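Local coordinates for SusD superfamily protein (Bacteroides fragilis, PDB 3L22) that probably binds sugars at the bacterial outer membrane, as a zinc-binding member of the SusD family of glycan-uptake proteins, at residues K44-N58 and N62-V74. Residues are numbered along the deposited sequence; the frame is centred on the assembly and turned at random. Where two conformers were deposited one is given.
Sequences KSYLVFDNRGDDVIN and NLVTLFNTYNMNV
A relay of two asparagine amides joins helix 44-52, the edge strand 56-58 and the turn that leads into the short helix 67-70. N58 ND2 spends one N-H on T65 O, at 2.8 Å, and the other on N51 OD1, at 2.9 Å; ND2 lies in the plane of the T65 carbonyl, and T65 O is only 1° out of the N58 amide plane. N51 in turn reaches back along its helix, ND2 to L47 O at 3.0 Å, so the rotation of both amides is fixed, while S60 takes up N58 OD1. With CG anti to the backbone N (chi1 -173°), the N58 side chain stretches across to the 62-74 segment. In this largely helical SusD-family chain, the helix-strand-helix run places strand 56-58, antiparallel to 277-279, against both helices. Y70 fills the angle between helix and strand: N58 N stands 3.8 Å above the centre of its ring, with I57 C over the same face, and CD1 nears N51 O. Water 3 bridges Y70 OH and V56 O. N51 O also receives the CA-H of Y70, CA to O 3.3 Å. L66, at the N-cap position, inserts its fork toward the first turns of helix 44-52, CD1 against L47 CB at 3.5 Å and CD2 near K44 CE and V48 CG2; Y270 adjoins the same cluster. A bend at chi3 (70°) brings K44 NZ to V64 O, 3.0 Å away and tilted from the carbonyl plane; NZ also donates to water 1. M72, the positive-phi residue of the Schellman motif that ends helix 67-70, is a selenomethionine whose CE lies oblique to the R52 guanidinium, near NH1; Y424 O holds NH2.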
loop_
_atom_site.group_PDB
_atom_site.type_symbol
_atom_site.label_atom_id
_atom_site.label_comp_id
_atom_site.label_asym_id
_atom_site.label_seq_id
_atom_site.Cartn_x
_atom_site.Cartn_y
_atom_site.Cartn_z
ATOM N N LYS A 44 4.175 -8.984 6.533
ATOM C CA LYS A 44 4.944 -8.028 7.327
ATOM C C LYS A 44 5.242 -6.699 6.616
ATOM O O LYS A 44 5.290 -5.669 7.289
ATOM C CB LYS A 44 6.262 -8.663 7.842
ATOM C CG LYS A 44 6.022 -9.662 9.004
ATOM C CD LYS A 44 7.305 -10.278 9.560
ATOM C CE LYS A 44 8.152 -9.255 10.324
ATOM N NZ LYS A 44 9.416 -9.854 10.729
ATOM N N SER A 45 5.478 -6.705 5.311
ATOM C CA SER A 45 5.797 -5.448 4.589
ATOM C C SER A 45 4.600 -4.533 4.393
ATOM O O SER A 45 4.754 -3.301 4.291
ATOM C CB SER A 45 6.568 -5.714 3.285
ATOM O OG SER A 45 7.816 -6.381 3.585
ATOM N N TYR A 46 3.384 -5.079 4.470
ATOM C CA TYR A 46 2.201 -4.239 4.532
ATOM C C TYR A 46 2.038 -3.672 5.932
ATOM O O TYR A 46 1.780 -2.482 6.103
ATOM C CB TYR A 46 1.005 -5.099 4.193
ATOM C CG TYR A 46 -0.395 -4.503 4.074
ATOM C CD1 TYR A 46 -0.860 -4.016 2.866
ATOM C CD2 TYR A 46 -1.267 -4.518 5.138
ATOM C CE1 TYR A 46 -2.164 -3.550 2.712
ATOM C CE2 TYR A 46 -2.580 -4.060 5.012
ATOM C CZ TYR A 46 -3.025 -3.607 3.787
ATOM O OH TYR A 46 -4.336 -3.249 3.646
ATOM N N LEU A 47 2.210 -4.531 6.940
ATOM C CA LEU A 47 2.195 -4.118 8.330
ATOM C C LEU A 47 3.222 -3.012 8.620
ATOM O O LEU A 47 2.985 -2.157 9.481
ATOM C CB LEU A 47 2.459 -5.321 9.253
ATOM C CG LEU A 47 1.270 -6.277 9.375
ATOM C CD1 LEU A 47 1.701 -7.731 9.673
ATOM C CD2 LEU A 47 0.264 -5.751 10.385
ATOM N N VAL A 48 4.352 -3.035 7.904
ATOM C CA VAL A 48 5.351 -1.990 8.006
ATOM C C VAL A 48 4.749 -0.601 7.851
ATOM O O VAL A 48 5.085 0.286 8.624
ATOM C CB VAL A 48 6.521 -2.205 6.993
ATOM C CG1 VAL A 48 7.239 -0.877 6.666
ATOM C CG2 VAL A 48 7.454 -3.243 7.544
ATOM N N PHE A 49 3.847 -0.420 6.887
ATOM C CA PHE A 49 3.278 0.913 6.654
ATOM C C PHE A 49 2.330 1.392 7.758
ATOM O O PHE A 49 2.262 2.604 8.005
ATOM C CB PHE A 49 2.735 1.045 5.229
ATOM C CG PHE A 49 3.821 0.869 4.207
ATOM C CD1 PHE A 49 4.786 1.868 4.028
ATOM C CD2 PHE A 49 3.951 -0.308 3.497
ATOM C CE1 PHE A 49 5.832 1.708 3.115
ATOM C CE2 PHE A 49 4.996 -0.468 2.577
ATOM C CZ PHE A 49 5.932 0.549 2.396
ATOM N N ASP A 50 1.671 0.479 8.469
ATOM C CA ASP A 50 0.919 0.860 9.655
ATOM C C ASP A 50 1.815 1.112 10.831
ATOM O O ASP A 50 1.571 2.052 11.585
ATOM C CB ASP A 50 -0.145 -0.159 9.981
ATOM C CG ASP A 50 -1.262 -0.142 8.928
ATOM O OD1 ASP A 50 -1.990 0.900 8.863
ATOM O OD2 ASP A 50 -1.332 -1.096 8.119
ATOM N N ASN A 51 2.842 0.284 11.005
ATOM C CA ASN A 51 3.816 0.510 12.069
ATOM C C ASN A 51 4.577 1.835 11.935
ATOM O O ASN A 51 4.896 2.482 12.939
ATOM C CB ASN A 51 4.809 -0.653 12.142
ATOM C CG ASN A 51 4.289 -1.808 13.014
ATOM O OD1 ASN A 51 4.578 -1.857 14.204
ATOM N ND2 ASN A 51 3.489 -2.707 12.426
ATOM N N ARG A 52 4.863 2.254 10.711
ATOM C CA ARG A 52 5.497 3.549 10.493
ATOM C C ARG A 52 4.600 4.697 10.868
ATOM O O ARG A 52 5.096 5.728 11.318
ATOM C CB ARG A 52 6.055 3.672 9.069
ATOM C CG ARG A 52 7.280 2.800 8.895
ATOM C CD ARG A 52 7.924 2.803 7.493
ATOM N NE ARG A 52 8.229 4.107 6.904
ATOM C CZ ARG A 52 9.269 4.890 7.190
ATOM N NH1 ARG A 52 10.174 4.562 8.115
ATOM N NH2 ARG A 52 9.410 6.040 6.522
ATOM N N GLY A 53 3.299 4.500 10.774
ATOM C CA GLY A 53 2.328 5.488 11.149
ATOM C C GLY A 53 2.099 5.718 12.633
ATOM O O GLY A 53 2.838 5.221 13.483
ATOM N N ASP A 54 1.030 6.454 12.913
ATOM C CA ASP A 54 0.757 7.032 14.201
ATOM C C ASP A 54 -0.673 6.730 14.701
ATOM O O ASP A 54 -1.147 7.327 15.682
ATOM C CB ASP A 54 0.974 8.551 14.094
ATOM C CG ASP A 54 0.073 9.203 13.023
ATOM O OD1 ASP A 54 -0.738 8.493 12.384
ATOM O OD2 ASP A 54 0.197 10.424 12.790
ATOM N N ASP A 55 -1.328 5.771 14.061
ATOM C CA ASP A 55 -2.710 5.420 14.391
ATOM C C ASP A 55 -2.863 4.094 15.123
ATOM O O ASP A 55 -3.899 3.853 15.742
ATOM C CB ASP A 55 -3.525 5.458 13.121
ATOM C CG ASP A 55 -3.696 6.883 12.604
ATOM O OD1 ASP A 55 -3.806 7.831 13.449
ATOM O OD2 ASP A 55 -3.736 7.065 11.369
ATOM N N VAL A 56 -1.850 3.238 15.004
ATOM C CA VAL A 56 -1.708 2.016 15.792
ATOM C C VAL A 56 -0.419 2.138 16.572
ATOM O O VAL A 56 0.394 3.012 16.241
ATOM C CB VAL A 56 -1.725 0.749 14.886
ATOM C CG1 VAL A 56 -3.144 0.542 14.341
ATOM C CG2 VAL A 56 -0.678 0.803 13.746
ATOM N N ILE A 57 -0.280 1.311 17.626
ATOM C CA ILE A 57 0.958 1.198 18.382
ATOM C C ILE A 57 1.409 -0.233 18.432
ATOM O O ILE A 57 0.596 -1.130 18.478
ATOM C CB ILE A 57 0.851 1.710 19.843
ATOM C CG1 ILE A 57 -0.343 1.061 20.596
ATOM C CG2 ILE A 57 0.770 3.188 19.807
ATOM C CD1 ILE A 57 -0.385 1.355 22.121
ATOM N N ASN A 58 2.722 -0.420 18.432
ATOM C CA ASN A 58 3.339 -1.718 18.555
ATOM C C ASN A 58 3.872 -1.804 19.981
ATOM O O ASN A 58 4.771 -1.053 20.350
ATOM C CB ASN A 58 4.477 -1.865 17.524
ATOM C CG ASN A 58 5.054 -3.270 17.473
ATOM O OD1 ASN A 58 5.219 -3.925 18.528
ATOM N ND2 ASN A 58 5.358 -3.756 16.245
ATOM N N ASN A 62 9.532 -6.485 20.637
ATOM C CA ASN A 62 10.207 -7.604 20.004
ATOM C C ASN A 62 10.555 -7.241 18.563
ATOM O O ASN A 62 9.672 -6.974 17.768
ATOM C CB ASN A 62 9.261 -8.803 20.053
ATOM C CG ASN A 62 9.853 -10.063 19.437
ATOM O OD1 ASN A 62 11.017 -10.093 19.040
ATOM N ND2 ASN A 62 9.024 -11.110 19.328
ATOM N N LEU A 63 11.843 -7.263 18.241
ATOM C CA LEU A 63 12.335 -6.947 16.902
ATOM C C LEU A 63 11.802 -7.914 15.838
ATOM O O LEU A 63 11.600 -7.506 14.681
ATOM C CB LEU A 63 13.873 -6.915 16.885
ATOM C CG LEU A 63 14.575 -5.936 17.840
ATOM C CD1 LEU A 63 16.126 -5.864 17.531
ATOM C CD2 LEU A 63 13.953 -4.546 17.827
ATOM N N VAL A 64 11.507 -9.158 16.235
ATOM C CA VAL A 64 10.900 -10.140 15.319
ATOM C C VAL A 64 9.512 -9.695 14.861
ATOM O O VAL A 64 9.110 -9.999 13.744
ATOM C CB VAL A 64 10.855 -11.595 15.942
ATOM C CG1 VAL A 64 10.199 -12.603 14.979
ATOM C CG2 VAL A 64 12.292 -12.089 16.368
ATOM N N THR A 65 8.783 -8.932 15.684
ATOM C CA THR A 65 7.451 -8.468 15.287
ATOM C C THR A 65 7.383 -6.934 15.101
ATOM O O THR A 65 6.474 -6.283 15.576
ATOM C CB THR A 65 6.374 -9.008 16.237
ATOM O OG1 THR A 65 6.675 -8.605 17.567
ATOM C CG2 THR A 65 6.306 -10.546 16.159
ATOM N N LEU A 66 8.347 -6.392 14.361
ATOM C CA LEU A 66 8.299 -5.024 13.767
ATOM C C LEU A 66 8.485 -3.864 14.785
ATOM O O LEU A 66 8.247 -2.700 14.467
ATOM C CB LEU A 66 7.031 -4.832 12.894
ATOM C CG LEU A 66 6.884 -5.749 11.657
ATOM C CD1 LEU A 66 5.579 -5.497 10.879
ATOM C CD2 LEU A 66 8.108 -5.585 10.679
ATOM N N PHE A 67 8.951 -4.172 15.992
ATOM C CA PHE A 67 9.129 -3.129 16.980
ATOM C C PHE A 67 10.057 -2.019 16.521
ATOM O O PHE A 67 9.778 -0.857 16.784
ATOM C CB PHE A 67 9.659 -3.731 18.281
ATOM C CG PHE A 67 9.512 -2.861 19.471
ATOM C CD1 PHE A 67 8.259 -2.414 19.877
ATOM C CD2 PHE A 67 10.626 -2.549 20.249
ATOM C CE1 PHE A 67 8.116 -1.630 21.041
ATOM C CE2 PHE A 67 10.499 -1.775 21.412
ATOM C CZ PHE A 67 9.239 -1.308 21.803
ATOM N N ASN A 68 11.149 -2.372 15.852
ATOM C CA ASN A 68 12.065 -1.355 15.327
ATOM C C ASN A 68 11.456 -0.497 14.208
ATOM O O ASN A 68 11.828 0.671 14.061
ATOM C CB ASN A 68 13.388 -1.956 14.838
ATOM C CG ASN A 68 14.484 -1.922 15.892
ATOM O OD1 ASN A 68 14.364 -1.273 16.935
ATOM N ND2 ASN A 68 15.581 -2.622 15.610
ATOM N N THR A 69 10.527 -1.053 13.440
ATOM C CA THR A 69 9.822 -0.251 12.453
ATOM C C THR A 69 8.963 0.782 13.140
ATOM O O THR A 69 9.007 1.962 12.775
ATOM C CB THR A 69 8.967 -1.098 11.514
ATOM O OG1 THR A 69 9.831 -1.954 10.780
ATOM C CG2 THR A 69 8.155 -0.184 10.548
ATOM N N TYR A 70 8.199 0.358 14.149
ATOM C CA TYR A 70 7.311 1.271 14.872
ATOM C C TYR A 70 8.086 2.418 15.527
ATOM O O TYR A 70 7.681 3.577 15.470
ATOM C CB TYR A 70 6.484 0.556 15.950
ATOM C CG TYR A 70 5.630 1.582 16.717
ATOM C CD1 TYR A 70 4.485 2.144 16.129
ATOM C CD2 TYR A 70 5.985 2.013 17.998
ATOM C CE1 TYR A 70 3.736 3.128 16.788
ATOM C CE2 TYR A 70 5.232 2.987 18.677
ATOM C CZ TYR A 70 4.116 3.544 18.065
ATOM O OH TYR A 70 3.381 4.500 18.723
ATOM N N ASN A 71 9.205 2.055 16.142
ATOM C CA ASN A 71 10.076 3.001 16.831
ATOM C C ASN A 71 10.986 3.802 15.914
ATOM O O ASN A 71 11.805 4.589 16.392
ATOM C CB ASN A 71 10.910 2.248 17.859
ATOM C CG ASN A 71 10.122 1.847 19.071
ATOM O OD1 ASN A 71 9.103 2.458 19.417
ATOM N ND2 ASN A 71 10.627 0.833 19.777
HETATM N N MSE A 72 10.844 3.634 14.607
HETATM C CA MSE A 72 11.616 4.430 13.640
HETATM C C MSE A 72 13.109 4.222 13.898
HETATM O O MSE A 72 13.890 5.166 13.961
HETATM C CB MSE A 72 11.244 5.921 13.684
HETATM C CG MSE A 72 9.780 6.193 13.584
HETATM SE SE MSE A 72 8.955 5.574 11.929
HETATM C CE MSE A 72 9.712 6.879 10.702
ATOM N N ASN A 73 13.487 2.950 14.009
ATOM C CA ASN A 73 14.823 2.591 14.412
ATOM C C ASN A 73 15.399 1.470 13.549
ATOM O O ASN A 73 16.240 0.737 14.010
ATOM C CB ASN A 73 14.817 2.179 15.887
ATOM C CG ASN A 73 16.208 2.153 16.498
ATOM O OD1 ASN A 73 17.000 3.058 16.275
ATOM N ND2 ASN A 73 16.510 1.110 17.267
ATOM N N VAL A 74 14.973 1.364 12.298
ATOM C CA VAL A 74 15.385 0.246 11.451
ATOM C C VAL A 74 16.788 0.501 10.905
ATOM O O VAL A 74 17.075 1.608 10.390
ATOM C CB VAL A 74 14.401 -0.017 10.289
ATOM C CG1 VAL A 74 15.030 -0.973 9.290
ATOM C CG2 VAL A 74 13.083 -0.576 10.851
HETATM O O HOH W 1 10.708 -7.783 12.199
HETATM O O HOH W 2 10.561 2.484 10.393
HETATM O O HOH W 3 1.349 5.344 17.311
#